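Local coordinates for protein oxalate biosynthetic component 1 (Burkholderia thailandensis, PDB 5IKY) that produces oxalate in quorum sensing-dependent oxalogenesis, combining serine hydrolase and lyase activities in a single polypeptide, at residues A[224-229]-A[258-263]; A[276-281]-A[306-311]; A[293-298]-A[334-339]; A[344-349]-A[372-377]. All blocks are in the same frame, centred on the assembly; numbering follows the deposited sequence.

Contact 1 of 4, residues A[224-229]-A[258-263]. With MG (magnesium ion), chain B.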
loop_
_atom_site.group_PDB
_atom_site.type_symbol
_atom_site.label_atom_id
_atom_site.label_comp_id
_atom_site.label_asym_id
_atom_site.label_seq_id
_atom_site.Cartn_x
_atom_site.Cartn_y
_atom_site.Cartn_z
ATOM N N VAL A 224 -11.231 3.973 6.309
ATOM C CA VAL A 224 -12.102 2.858 5.964
ATOM C C VAL A 224 -13.273 2.785 6.943
ATOM O O VAL A 224 -13.104 2.563 8.096
ATOM C CB VAL A 224 -11.338 1.546 5.949
ATOM C CG1 VAL A 224 -12.219 0.416 5.484
ATOM C CG2 VAL A 224 -10.122 1.638 5.059
ATOM N N HIS A 225 -14.485 2.952 6.433
ATOM C CA HIS A 225 -15.689 2.788 7.246
ATOM C C HIS A 225 -16.070 1.311 7.325
ATOM O O HIS A 225 -16.409 0.757 6.279
ATOM C CB HIS A 225 -16.922 3.483 6.687
ATOM C CG HIS A 225 -17.933 3.774 7.729
ATOM N ND1 HIS A 225 -18.255 2.869 8.736
ATOM C CD2 HIS A 225 -18.891 4.709 7.726
ATOM C CE1 HIS A 225 -19.254 3.390 9.442
ATOM N NE2 HIS A 225 -19.661 4.488 8.844
ATOM N N LEU A 226 -16.187 0.721 8.521
ATOM C CA LEU A 226 -16.563 -0.686 8.516
ATOM C C LEU A 226 -17.917 -1.025 9.160
ATOM O O LEU A 226 -18.326 -0.417 10.152
ATOM C CB LEU A 226 -15.457 -1.508 9.153
ATOM C CG LEU A 226 -14.127 -1.534 8.403
ATOM C CD1 LEU A 226 -13.123 -2.364 9.172
ATOM C CD2 LEU A 226 -14.297 -2.067 6.983
ATOM N N HIS A 227 -18.591 -2.015 8.567
ATOM C CA HIS A 227 -19.738 -2.703 9.168
ATOM C C HIS A 227 -19.481 -4.217 9.184
ATOM O O HIS A 227 -18.583 -4.714 8.496
ATOM C CB HIS A 227 -21.032 -2.452 8.387
ATOM C CG HIS A 227 -21.559 -1.054 8.473
ATOM N ND1 HIS A 227 -22.794 -0.762 9.009
ATOM C CD2 HIS A 227 -21.042 0.124 8.052
ATOM C CE1 HIS A 227 -23.009 0.540 8.931
ATOM N NE2 HIS A 227 -21.960 1.101 8.356
ATOM N N THR A 228 -20.288 -4.950 9.944
ATOM C CA THR A 228 -20.286 -6.409 9.873
ATOM C C THR A 228 -21.716 -6.933 9.733
ATOM O O THR A 228 -22.677 -6.217 10.009
ATOM C CB THR A 228 -19.618 -7.052 11.105
ATOM O OG1 THR A 228 -20.176 -6.498 12.303
ATOM C CG2 THR A 228 -18.117 -6.804 11.089
ATOM N N ARG A 229 -21.853 -8.181 9.296
ATOM C CA ARG A 229 -23.171 -8.759 9.045
ATOM C C ARG A 229 -23.366 -10.071 9.794
ATOM O O ARG A 229 -22.490 -10.935 9.789
ATOM C CB ARG A 229 -23.379 -8.995 7.547
ATOM C CG ARG A 229 -23.165 -7.772 6.667
ATOM C CD ARG A 229 -24.206 -6.699 6.921
ATOM N NE ARG A 229 -24.123 -5.632 5.930
ATOM C CZ ARG A 229 -24.776 -5.641 4.772
ATOM N NH1 ARG A 229 -25.560 -6.664 4.462
ATOM N NH2 ARG A 229 -24.643 -4.632 3.922
ATOM N N ASP A 258 -16.543 -11.440 16.820
ATOM C CA ASP A 258 -15.582 -12.406 16.296
ATOM C C ASP A 258 -15.009 -11.961 14.952
ATOM O O ASP A 258 -13.839 -12.204 14.663
ATOM C CB ASP A 258 -16.220 -13.789 16.162
ATOM C CG ASP A 258 -16.485 -14.441 17.506
ATOM O OD1 ASP A 258 -15.812 -14.070 18.492
ATOM O OD2 ASP A 258 -17.361 -15.329 17.575
ATOM N N ASP A 259 -15.832 -11.312 14.133
ATOM C CA ASP A 259 -15.355 -10.772 12.863
ATOM C C ASP A 259 -14.328 -9.665 13.086
ATOM O O ASP A 259 -13.279 -9.650 12.441
ATOM C CB ASP A 259 -16.519 -10.249 12.020
ATOM C CG ASP A 259 -17.271 -11.360 11.312
ATOM O OD1 ASP A 259 -16.744 -12.492 11.246
ATOM O OD2 ASP A 259 -18.387 -11.098 10.812
ATOM N N TYR A 260 -14.621 -8.750 14.006
ATOM C CA TYR A 260 -13.702 -7.653 14.290
ATOM C C TYR A 260 -12.434 -8.148 14.979
ATOM O O TYR A 260 -11.368 -7.552 14.826
ATOM C CB TYR A 260 -14.383 -6.578 15.140
ATOM C CG TYR A 260 -15.249 -5.634 14.336
ATOM C CD1 TYR A 260 -14.706 -4.878 13.305
ATOM C CD2 TYR A 260 -16.604 -5.495 14.608
ATOM C CE1 TYR A 260 -15.485 -4.013 12.562
ATOM C CE2 TYR A 260 -17.395 -4.626 13.870
ATOM C CZ TYR A 260 -16.829 -3.890 12.847
ATOM O OH TYR A 260 -17.604 -3.027 12.108
ATOM N N ASP A 261 -12.549 -9.242 15.728
ATOM C CA ASP A 261 -11.385 -9.859 16.358
ATOM C C ASP A 261 -10.422 -10.390 15.302
ATOM O O ASP A 261 -9.237 -10.585 15.575
ATOM C CB ASP A 261 -11.800 -10.992 17.300
ATOM C CG ASP A 261 -12.379 -10.488 18.607
ATOM O OD1 ASP A 261 -12.179 -9.297 18.931
ATOM O OD2 ASP A 261 -13.027 -11.287 19.318
ATOM N N ARG A 262 -10.940 -10.625 14.100
ATOM C CA ARG A 262 -10.123 -11.085 12.979
ATOM C C ARG A 262 -9.746 -9.924 12.060
ATOM O O ARG A 262 -8.582 -9.769 11.690
ATOM C CB ARG A 262 -10.861 -12.168 12.187
ATOM N N ILE A 263 -10.735 -9.109 11.705
ATOM C CA ILE A 263 -10.529 -7.984 10.794
ATOM C C ILE A 263 -9.491 -6.976 11.292
ATOM O O ILE A 263 -8.550 -6.635 10.570
ATOM C CB ILE A 263 -11.853 -7.233 10.537
ATOM C CG1 ILE A 263 -12.826 -8.115 9.755
ATOM C CG2 ILE A 263 -11.597 -5.933 9.787
ATOM C CD1 ILE A 263 -14.205 -7.516 9.610
HETATM MG MG MG B . -22.366 3.314 7.999
HETATM O O HOH W 1 -20.620 -12.645 10.422
HETATM O O HOH W 2 -19.197 -9.598 8.760
HETATM O O HOH W 3 -22.931 3.907 10.445
#

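Contact 2 of 4, residues A[276-281]-A[306-311]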
loop_
_atom_site.group_PDB
_atom_site.type_symbol
_atom_site.label_atom_id
_atom_site.label_comp_id
_atom_site.label_asym_id
_atom_site.label_seq_id
_atom_site.Cartn_x
_atom_site.Cartn_y
_atom_site.Cartn_z
ATOM N N LEU A 276 -9.037 3.682 10.734
ATOM C CA LEU A 276 -10.120 2.713 10.813
ATOM C C LEU A 276 -11.325 3.311 11.521
ATOM O O LEU A 276 -11.217 3.849 12.627
ATOM C CB LEU A 276 -9.647 1.445 11.525
ATOM C CG LEU A 276 -8.397 0.827 10.891
ATOM C CD1 LEU A 276 -7.919 -0.401 11.657
ATOM C CD2 LEU A 276 -8.652 0.487 9.430
ATOM N N ASN A 277 -12.472 3.213 10.864
ATOM C CA ASN A 277 -13.708 3.809 11.349
ATOM C C ASN A 277 -14.788 2.738 11.470
ATOM O O ASN A 277 -15.252 2.197 10.465
ATOM C CB ASN A 277 -14.136 4.940 10.406
ATOM C CG ASN A 277 -15.418 5.627 10.839
ATOM O OD1 ASN A 277 -16.027 5.269 11.848
ATOM N ND2 ASN A 277 -15.824 6.638 10.079
ATOM N N LEU A 278 -15.177 2.423 12.702
ATOM C CA LEU A 278 -16.159 1.367 12.938
ATOM C C LEU A 278 -17.552 1.935 13.170
ATOM O O LEU A 278 -17.728 2.925 13.881
ATOM C CB LEU A 278 -15.754 0.497 14.130
ATOM C CG LEU A 278 -14.346 -0.103 14.126
ATOM C CD1 LEU A 278 -14.244 -1.189 15.183
ATOM C CD2 LEU A 278 -13.965 -0.638 12.752
ATOM N N SER A 279 -18.542 1.298 12.560
ATOM C CA SER A 279 -19.930 1.695 12.729
ATOM C C SER A 279 -20.454 1.270 14.097
ATOM O O SER A 279 -20.161 0.173 14.567
ATOM C CB SER A 279 -20.793 1.088 11.621
ATOM O OG SER A 279 -22.115 1.580 11.676
ATOM N N THR A 280 -21.217 2.148 14.740
ATOM C CA THR A 280 -21.877 1.804 15.993
ATOM C C THR A 280 -23.377 1.721 15.750
ATOM O O THR A 280 -24.168 1.588 16.683
ATOM C CB THR A 280 -21.582 2.830 17.105
ATOM O OG1 THR A 280 -22.113 4.108 16.733
ATOM C CG2 THR A 280 -20.081 2.955 17.331
ATOM N N SER A 281 -23.748 1.799 14.476
ATOM C CA SER A 281 -25.142 1.830 14.053
ATOM C C SER A 281 -25.934 0.611 14.514
ATOM O O SER A 281 -25.426 -0.512 14.518
ATOM C CB SER A 281 -25.216 1.950 12.529
ATOM O OG SER A 281 -26.538 1.777 12.063
ATOM N N LEU A 306 -3.777 -1.516 19.735
ATOM C CA LEU A 306 -4.311 -0.297 19.144
ATOM C C LEU A 306 -5.827 -0.367 19.018
ATOM O O LEU A 306 -6.397 -1.425 18.748
ATOM C CB LEU A 306 -3.678 -0.045 17.774
ATOM C CG LEU A 306 -2.162 0.157 17.780
ATOM C CD1 LEU A 306 -1.640 0.411 16.374
ATOM C CD2 LEU A 306 -1.793 1.301 18.704
ATOM N N ALA A 307 -6.472 0.774 19.223
ATOM C CA ALA A 307 -7.920 0.879 19.130
ATOM C C ALA A 307 -8.309 1.440 17.773
ATOM O O ALA A 307 -7.466 2.000 17.072
ATOM C CB ALA A 307 -8.458 1.759 20.249
ATOM N N PRO A 308 -9.582 1.274 17.381
ATOM C CA PRO A 308 -10.026 1.992 16.183
ATOM C C PRO A 308 -9.938 3.489 16.427
ATOM O O PRO A 308 -10.072 3.931 17.566
ATOM C CB PRO A 308 -11.476 1.530 15.996
ATOM C CG PRO A 308 -11.875 0.927 17.310
ATOM C CD PRO A 308 -10.624 0.379 17.912
ATOM N N ASP A 309 -9.695 4.257 15.376
ATOM C CA ASP A 309 -9.467 5.682 15.529
ATOM C C ASP A 309 -10.778 6.449 15.605
ATOM O O ASP A 309 -10.886 7.451 16.307
ATOM C CB ASP A 309 -8.614 6.200 14.375
ATOM C CG ASP A 309 -7.340 5.400 14.197
ATOM O OD1 ASP A 309 -6.359 5.685 14.916
ATOM O OD2 ASP A 309 -7.325 4.483 13.342
ATOM N N VAL A 310 -11.781 5.969 14.880
ATOM C CA VAL A 310 -13.043 6.683 14.767
ATOM C C VAL A 310 -14.227 5.730 14.903
ATOM O O VAL A 310 -14.160 4.587 14.458
ATOM C CB VAL A 310 -13.126 7.438 13.417
ATOM C CG1 VAL A 310 -14.463 8.123 13.262
ATOM C CG2 VAL A 310 -11.996 8.457 13.300
ATOM N N ALA A 311 -15.301 6.196 15.538
ATOM C CA ALA A 311 -16.542 5.431 15.611
ATOM C C ALA A 311 -17.757 6.328 15.353
ATOM O O ALA A 311 -17.760 7.506 15.709
ATOM C CB ALA A 311 -16.666 4.743 16.964
#

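Contact 3 of 4, residues A[293-298]-A[334-339]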
loop_
_atom_site.group_PDB
_atom_site.type_symbol
_atom_site.label_atom_id
_atom_site.label_comp_id
_atom_site.label_asym_id
_atom_site.label_seq_id
_atom_site.Cartn_x
_atom_site.Cartn_y
_atom_site.Cartn_z
ATOM N N LEU A 293 -23.533 -3.449 23.231
ATOM C CA LEU A 293 -22.921 -4.058 22.056
ATOM C C LEU A 293 -22.450 -2.988 21.075
ATOM O O LEU A 293 -21.479 -3.182 20.343
ATOM C CB LEU A 293 -23.905 -5.014 21.372
ATOM C CG LEU A 293 -23.451 -5.642 20.051
ATOM C CD1 LEU A 293 -22.173 -6.436 20.248
ATOM C CD2 LEU A 293 -24.542 -6.521 19.458
ATOM N N ARG A 294 -23.126 -1.843 21.091
ATOM C CA ARG A 294 -22.815 -0.751 20.174
ATOM C C ARG A 294 -21.460 -0.097 20.462
ATOM O O ARG A 294 -21.079 0.862 19.791
ATOM C CB ARG A 294 -23.927 0.303 20.217
ATOM C CG ARG A 294 -25.280 -0.213 19.734
ATOM C CD ARG A 294 -26.312 0.903 19.668
ATOM N NE ARG A 294 -25.974 1.904 18.661
ATOM C CZ ARG A 294 -26.697 2.993 18.414
ATOM N NH1 ARG A 294 -27.805 3.224 19.103
ATOM N NH2 ARG A 294 -26.314 3.849 17.474
ATOM N N ARG A 295 -20.738 -0.616 21.452
ATOM C CA ARG A 295 -19.389 -0.140 21.749
ATOM C C ARG A 295 -18.451 -1.281 22.149
ATOM O O ARG A 295 -17.283 -1.051 22.457
ATOM C CB ARG A 295 -19.425 0.920 22.855
ATOM C CG ARG A 295 -20.048 0.456 24.162
ATOM C CD ARG A 295 -19.934 1.540 25.232
ATOM N NE ARG A 295 -20.575 1.152 26.485
ATOM C CZ ARG A 295 -21.846 1.405 26.788
ATOM N NH1 ARG A 295 -22.622 2.054 25.930
ATOM N NH2 ARG A 295 -22.340 1.010 27.955
ATOM N N ALA A 296 -18.963 -2.507 22.128
ATOM C CA ALA A 296 -18.180 -3.676 22.526
ATOM C C ALA A 296 -17.010 -3.941 21.579
ATOM O O ALA A 296 -16.002 -4.524 21.976
ATOM C CB ALA A 296 -19.072 -4.904 22.610
ATOM N N HIS A 297 -17.145 -3.513 20.328
ATOM C CA HIS A 297 -16.080 -3.688 19.344
ATOM C C HIS A 297 -15.049 -2.563 19.409
ATOM O O HIS A 297 -14.022 -2.611 18.734
ATOM C CB HIS A 297 -16.660 -3.795 17.928
ATOM C CG HIS A 297 -17.511 -2.631 17.518
ATOM N ND1 HIS A 297 -18.376 -1.990 18.378
ATOM C CD2 HIS A 297 -17.653 -2.018 16.318
ATOM C CE1 HIS A 297 -19.001 -1.020 17.732
ATOM N NE2 HIS A 297 -18.581 -1.017 16.480
ATOM N N LEU A 298 -15.319 -1.558 20.234
ATOM C CA LEU A 298 -14.392 -0.448 20.398
ATOM C C LEU A 298 -13.420 -0.737 21.535
ATOM O O LEU A 298 -13.628 -0.325 22.675
ATOM C CB LEU A 298 -15.154 0.849 20.650
ATOM C CG LEU A 298 -16.206 1.139 19.578
ATOM C CD1 LEU A 298 -17.009 2.365 19.945
ATOM C CD2 LEU A 298 -15.569 1.307 18.209
ATOM N N ALA A 334 -23.982 9.393 26.229
ATOM C CA ALA A 334 -23.034 9.817 27.251
ATOM C C ALA A 334 -22.128 8.655 27.646
ATOM O O ALA A 334 -20.938 8.841 27.893
ATOM C CB ALA A 334 -23.764 10.368 28.471
ATOM N N ASP A 335 -22.698 7.455 27.705
ATOM C CA ASP A 335 -21.913 6.256 27.979
ATOM C C ASP A 335 -20.957 5.967 26.828
ATOM O O ASP A 335 -19.832 5.516 27.043
ATOM C CB ASP A 335 -22.821 5.052 28.222
ATOM C CG ASP A 335 -23.531 5.119 29.557
ATOM O OD1 ASP A 335 -23.001 5.772 30.484
ATOM O OD2 ASP A 335 -24.615 4.510 29.683
ATOM N N GLN A 336 -21.419 6.226 25.606
ATOM C CA GLN A 336 -20.583 6.090 24.420
ATOM C C GLN A 336 -19.367 7.007 24.516
ATOM O O GLN A 336 -18.227 6.543 24.475
ATOM C CB GLN A 336 -21.381 6.403 23.150
ATOM C CG GLN A 336 -22.515 5.430 22.851
ATOM C CD GLN A 336 -22.021 4.065 22.412
ATOM O OE1 GLN A 336 -21.795 3.182 23.238
ATOM N NE2 GLN A 336 -21.857 3.881 21.105
ATOM N N LEU A 337 -19.616 8.306 24.661
ATOM C CA LEU A 337 -18.540 9.289 24.726
ATOM C C LEU A 337 -17.567 9.000 25.864
ATOM O O LEU A 337 -16.360 9.193 25.716
ATOM C CB LEU A 337 -19.108 10.703 24.875
ATOM C CG LEU A 337 -19.787 11.273 23.629
ATOM C CD1 LEU A 337 -20.172 12.726 23.842
ATOM C CD2 LEU A 337 -18.891 11.129 22.409
ATOM N N ALA A 338 -18.088 8.533 26.992
ATOM C CA ALA A 338 -17.233 8.203 28.126
ATOM C C ALA A 338 -16.315 7.047 27.756
ATOM O O ALA A 338 -15.124 7.061 28.068
ATOM C CB ALA A 338 -18.064 7.858 29.343
ATOM N N HIS A 339 -16.883 6.059 27.073
ATOM C CA HIS A 339 -16.135 4.892 26.630
ATOM C C HIS A 339 -15.132 5.235 25.525
ATOM O O HIS A 339 -13.994 4.763 25.555
ATOM C CB HIS A 339 -17.090 3.802 26.146
ATOM C CG HIS A 339 -16.396 2.565 25.674
ATOM N ND1 HIS A 339 -15.885 1.624 26.541
ATOM C CD2 HIS A 339 -16.117 2.120 24.427
ATOM C CE1 HIS A 339 -15.323 0.651 25.848
ATOM N NE2 HIS A 339 -15.450 0.927 24.563
#

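Contact 4 of 4, residues A[344-349]-A[372-377]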
loop_
_atom_site.group_PDB
_atom_site.type_symbol
_atom_site.label_atom_id
_atom_site.label_comp_id
_atom_site.label_asym_id
_atom_site.label_seq_id
_atom_site.Cartn_x
_atom_site.Cartn_y
_atom_site.Cartn_z
ATOM N N GLY A 344 -9.685 5.853 23.470
ATOM C CA GLY A 344 -8.954 6.701 22.545
ATOM C C GLY A 344 -9.636 6.841 21.199
ATOM O O GLY A 344 -8.988 7.059 20.175
ATOM N N VAL A 345 -10.958 6.723 21.201
ATOM C CA VAL A 345 -11.726 6.787 19.969
ATOM C C VAL A 345 -12.347 8.168 19.768
ATOM O O VAL A 345 -12.958 8.726 20.677
ATOM C CB VAL A 345 -12.833 5.718 19.953
ATOM C CG1 VAL A 345 -13.607 5.768 18.645
ATOM C CG2 VAL A 345 -12.233 4.339 20.171
ATOM N N ARG A 346 -12.168 8.716 18.570
ATOM C CA ARG A 346 -12.777 9.982 18.186
ATOM C C ARG A 346 -14.103 9.720 17.488
ATOM O O ARG A 346 -14.167 8.924 16.557
ATOM C CB ARG A 346 -11.839 10.765 17.266
ATOM C CG ARG A 346 -12.380 12.105 16.787
ATOM C CD ARG A 346 -11.794 13.250 17.593
ATOM N NE ARG A 346 -10.335 13.178 17.673
ATOM C CZ ARG A 346 -9.502 13.799 16.842
ATOM N NH1 ARG A 346 -8.193 13.667 16.999
ATOM N NH2 ARG A 346 -9.971 14.556 15.859
ATOM N N PRO A 347 -15.177 10.377 17.939
ATOM C CA PRO A 347 -16.459 10.157 17.263
ATOM C C PRO A 347 -16.498 10.791 15.877
ATOM O O PRO A 347 -15.850 11.810 15.652
ATOM C CB PRO A 347 -17.469 10.833 18.195
ATOM C CG PRO A 347 -16.681 11.873 18.908
ATOM C CD PRO A 347 -15.301 11.294 19.084
ATOM N N GLU A 348 -17.235 10.178 14.956
ATOM C CA GLU A 348 -17.584 10.845 13.711
ATOM C C GLU A 348 -19.079 11.074 13.699
ATOM O O GLU A 348 -19.864 10.124 13.734
ATOM C CB GLU A 348 -17.176 10.036 12.485
ATOM C CG GLU A 348 -17.373 10.787 11.177
ATOM C CD GLU A 348 -17.256 9.889 9.961
ATOM O OE1 GLU A 348 -17.728 8.734 10.022
ATOM O OE2 GLU A 348 -16.681 10.340 8.945
ATOM N N ILE A 349 -19.474 12.338 13.658
ATOM C CA ILE A 349 -20.885 12.670 13.705
ATOM C C ILE A 349 -21.548 12.347 12.380
ATOM O O ILE A 349 -21.288 12.998 11.369
ATOM C CB ILE A 349 -21.108 14.152 14.035
ATOM C CG1 ILE A 349 -20.097 14.625 15.086
ATOM C CG2 ILE A 349 -22.541 14.381 14.489
ATOM C CD1 ILE A 349 -20.176 13.883 16.393
ATOM N N GLY A 372 -12.522 15.561 21.542
ATOM C CA GLY A 372 -11.320 15.672 20.734
ATOM C C GLY A 372 -11.485 16.465 19.450
ATOM O O GLY A 372 -12.477 16.316 18.732
ATOM N N VAL A 373 -10.497 17.303 19.156
ATOM C CA VAL A 373 -10.535 18.163 17.981
ATOM C C VAL A 373 -9.427 17.788 16.993
ATOM O O VAL A 373 -8.378 17.291 17.398
ATOM C CB VAL A 373 -10.402 19.650 18.378
ATOM C CG1 VAL A 373 -11.610 20.087 19.186
ATOM C CG2 VAL A 373 -9.121 19.880 19.160
ATOM N N PRO A 374 -9.661 18.009 15.688
ATOM C CA PRO A 374 -10.886 18.547 15.077
ATOM C C PRO A 374 -12.077 17.586 15.125
ATOM O O PRO A 374 -11.908 16.367 15.076
ATOM C CB PRO A 374 -10.466 18.812 13.628
ATOM C CG PRO A 374 -9.335 17.883 13.388
ATOM C CD PRO A 374 -8.596 17.808 14.689
ATOM N N VAL A 375 -13.272 18.155 15.236
ATOM C CA VAL A 375 -14.500 17.380 15.285
ATOM C C VAL A 375 -14.840 16.905 13.881
ATOM O O VAL A 375 -14.788 17.679 12.928
ATOM C CB VAL A 375 -15.664 18.209 15.876
ATOM C CG1 VAL A 375 -16.933 17.379 15.973
ATOM C CG2 VAL A 375 -15.279 18.734 17.242
ATOM N N LEU A 376 -15.176 15.626 13.752
ATOM C CA LEU A 376 -15.402 15.029 12.440
ATOM C C LEU A 376 -16.883 14.921 12.109
ATOM O O LEU A 376 -17.668 14.408 12.907
ATOM C CB LEU A 376 -14.753 13.648 12.377
ATOM C CG LEU A 376 -13.305 13.584 12.857
ATOM C CD1 LEU A 376 -12.816 12.150 12.863
ATOM C CD2 LEU A 376 -12.421 14.459 11.985
ATOM N N PHE A 377 -17.266 15.390 10.925
ATOM C CA PHE A 377 -18.664 15.349 10.517
ATOM C C PHE A 377 -18.872 14.596 9.211
ATOM O O PHE A 377 -18.082 14.714 8.275
ATOM C CB PHE A 377 -19.228 16.766 10.388
ATOM C CG PHE A 377 -19.430 17.456 11.703
ATOM C CD1 PHE A 377 -20.565 17.213 12.456
ATOM C CD2 PHE A 377 -18.485 18.342 12.189
ATOM C CE1 PHE A 377 -20.757 17.847 13.671
ATOM C CE2 PHE A 377 -18.670 18.978 13.400
ATOM C CZ PHE A 377 -19.808 18.730 14.143
#

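Contact 1 of 4, residues A[224-229]-A[258-263]
Thr228 and Tyr260 carry most of this contact, with Leu226 beside them. The methyl CG2 of Thr228 sits over one face of the phenol ring, 3.8 Å from the centroid of the Tyr260 ring, and its approach is 23° off the ring normal: a CH-pi contact displaced toward the rim. The threonine torsion explains it (chi1 50°): OG1 takes the slot between backbone N and carbonyl carbon, where it bonds His254 O and Val256 N, and CG2 swings beside the N to meet the ring. Leu226 comes from another direction, its CB at the ring edge, 4.2 Å from Tyr260 CE1. Leu226 CD1 slides past Ile263 CG2 at 3.9 Å. Farther along, two waters bridge Asp259 OD2 to Arg229 O and Arg229 N. The CB of His227 points away from the helix; Asn253 OD1 holds His227 ND1, and His227 NE2 binds the magnesium ion at 2.3 Å together with Glu477. Strand 223-226 of the TIM barrel is backed here by helix 257-270, which leads into strand 275-278, and the loop just past strand 223-226 carries the metal ligand. Leu226 also leans on Ile209 of helix 206-218, and Tyr260 rests on Leu278 of strand 275-278.

Contact 2 of 4, residues A[276-281]-A[306-311]
A beta-alpha-beta unit of the TIM barrel brings Leu276-Leu278 alongside Asp309-Ala311: strand 275-278 and strand 310-313 run parallel, with the short helix 293-296 in the connection. Two regular backbone bonds join them, from Val310 N to Leu276 O (3.1 Å) and from Leu278 N to Val310 O (3.0 Å). Leu276 O also takes a weak bond from Asp309 N. The carboxylate of Asp309 adds a grip at the start of the pair: OD2 receives Leu276 N through its anti lone pair at 3.2 Å, an almost straight bond of 172°, while OD1 forms a salt bridge with Arg522. Both ends of that carboxylate are therefore tied down.

The two faces of the pair are built differently. On one, Asn277 stands across Val310; its chi1 of -180° carries the amide obliquely over the valine, and Val310 CG1 lies 3.6 Å from Asn277 CG. Asn277 ND2 bonds Glu348 OE1, so the amide bridges past Val310 to strand 346-351. The side chain of Asn277 is about 8 Å from the bound magnesium ion. On the other face, Leu278 crosses the proline ring at about a right angle, Leu278 CG resting 3.8 Å from Pro308 CB, and Thr280 CG2 touches Ala311 CB at 3.9 Å. The result is two adjacent parallel strands of a TIM barrel joined by a beta-alpha-beta crossover, with Leu278 and Ala311 turned to the outer helices, onto Met264 and Phe340, and Asn277 and Val310 to the other face.

Contact 3 of 4, residues A[293-298]-A[334-339]
Arg295 and His339 meet in the outer helical layer of the TIM barrel, outside its beta-strands, where the weakly bonded helix 293-296 lies beside helix 330-343. The tight part is built on His339. A chi1 of -180° swings its imidazole out from the helix toward the other segment, and the ring passes under the arginine stem: Arg295 CD stands over one ring face, 4.1 Å from the centroid of the His339 ring. Leu298 O comes to the ring edge and accepts from His339 NE2 at 2.9 Å, a bond that needs the proton on NE2. Inward of this, Leu298 also packs on Leu278, Ala311 and Phe340. Gln336, buried, bends at its second torsion (-71°) so that its amide lies across Arg295, OE1 only 3.2 Å from Arg295 CD, while its NE2 reaches back in a weak bond to Arg294 O.

Toward solvent the hold is looser. Asp335 is exposed; its CB lies over one face of the Arg295 guanidinium, and OD2 remains 4.5 Å from Arg295 NH2, so any attraction is probably long-range only, with no N-H aimed at it. The firm bond turns inward, to buried Gln336: Arg295 NH1 donates to Gln336 OE1 at 3.0 Å, nearly straight at 170° and within the guanidinium plane.

Contact 4 of 4, residues A[344-349]-A[372-377]
Arg346 reaches across to the turn at Gly372-Pro374, and its side chain fills the wide end of this contact. CB points toward the other segment, and chi1 (179°) starts the chain toward that turn. CG touches the leucine, 3.9 Å from Leu376 CD1. Bends at the second and third torsions then curl the chain over the glycine: Arg346 CD passes 3.3 Å from Gly372 O, and NE continues above Gly372 C. Gly372, just after helix 365-370 and with positive phi, has no side chain to obstruct this passage. The guanidinium follows with one face over Gly372 C and Val373 C, CZ lying near Val373 O. At the tip the two nitrogens part: Arg346 NH2 gives Pro374 O a weak bond of 2.8 Å, bent to 125°, at the group's edge, and NH1 bonds Leu525 O.

Beyond this turn, with its cis peptide before Pro374, the strands close up. Ile349 N donates to Leu376 O at 2.8 Å. Ile349 and Phe377 project side by side from one face, Ile349 CB 3.5 Å from Phe377 CD1, while Glu348 and Leu376 lie on the other face. The Glu348 side chain comes to about 7 Å from the magnesium ion. Parallel strands 346-351 and 375-380, each preceded by a helix (330-343 and 365-370), are consecutive strands of the TIM barrel, linked by a beta-alpha-beta crossover.

All four contacts belong to the TIM-barrel part of the chain, which is related to beta-keto acid cleavage enzymes. Contact 1 closes first; contacts 2 and 3 then alternate their segments, and contact 4 follows. Strands 223-226, 275-278, 310-313, 346-351 and 375-380 are successive neighbours in one parallel sheet. Contacts 2 and 4 join neighbouring strands of it, while contact 1 packs a helix on strand 223-226. Contact 2 lies about 10 Å, centre to centre, from contacts 1 and 4, which are about 20 Å apart. Contact 3 sits in the helical layer, about 10 Å from contact 2. The magnesium site lies at the end of this barrel, with His227 just past strand 223-226, consistent with the lyase activity residing here.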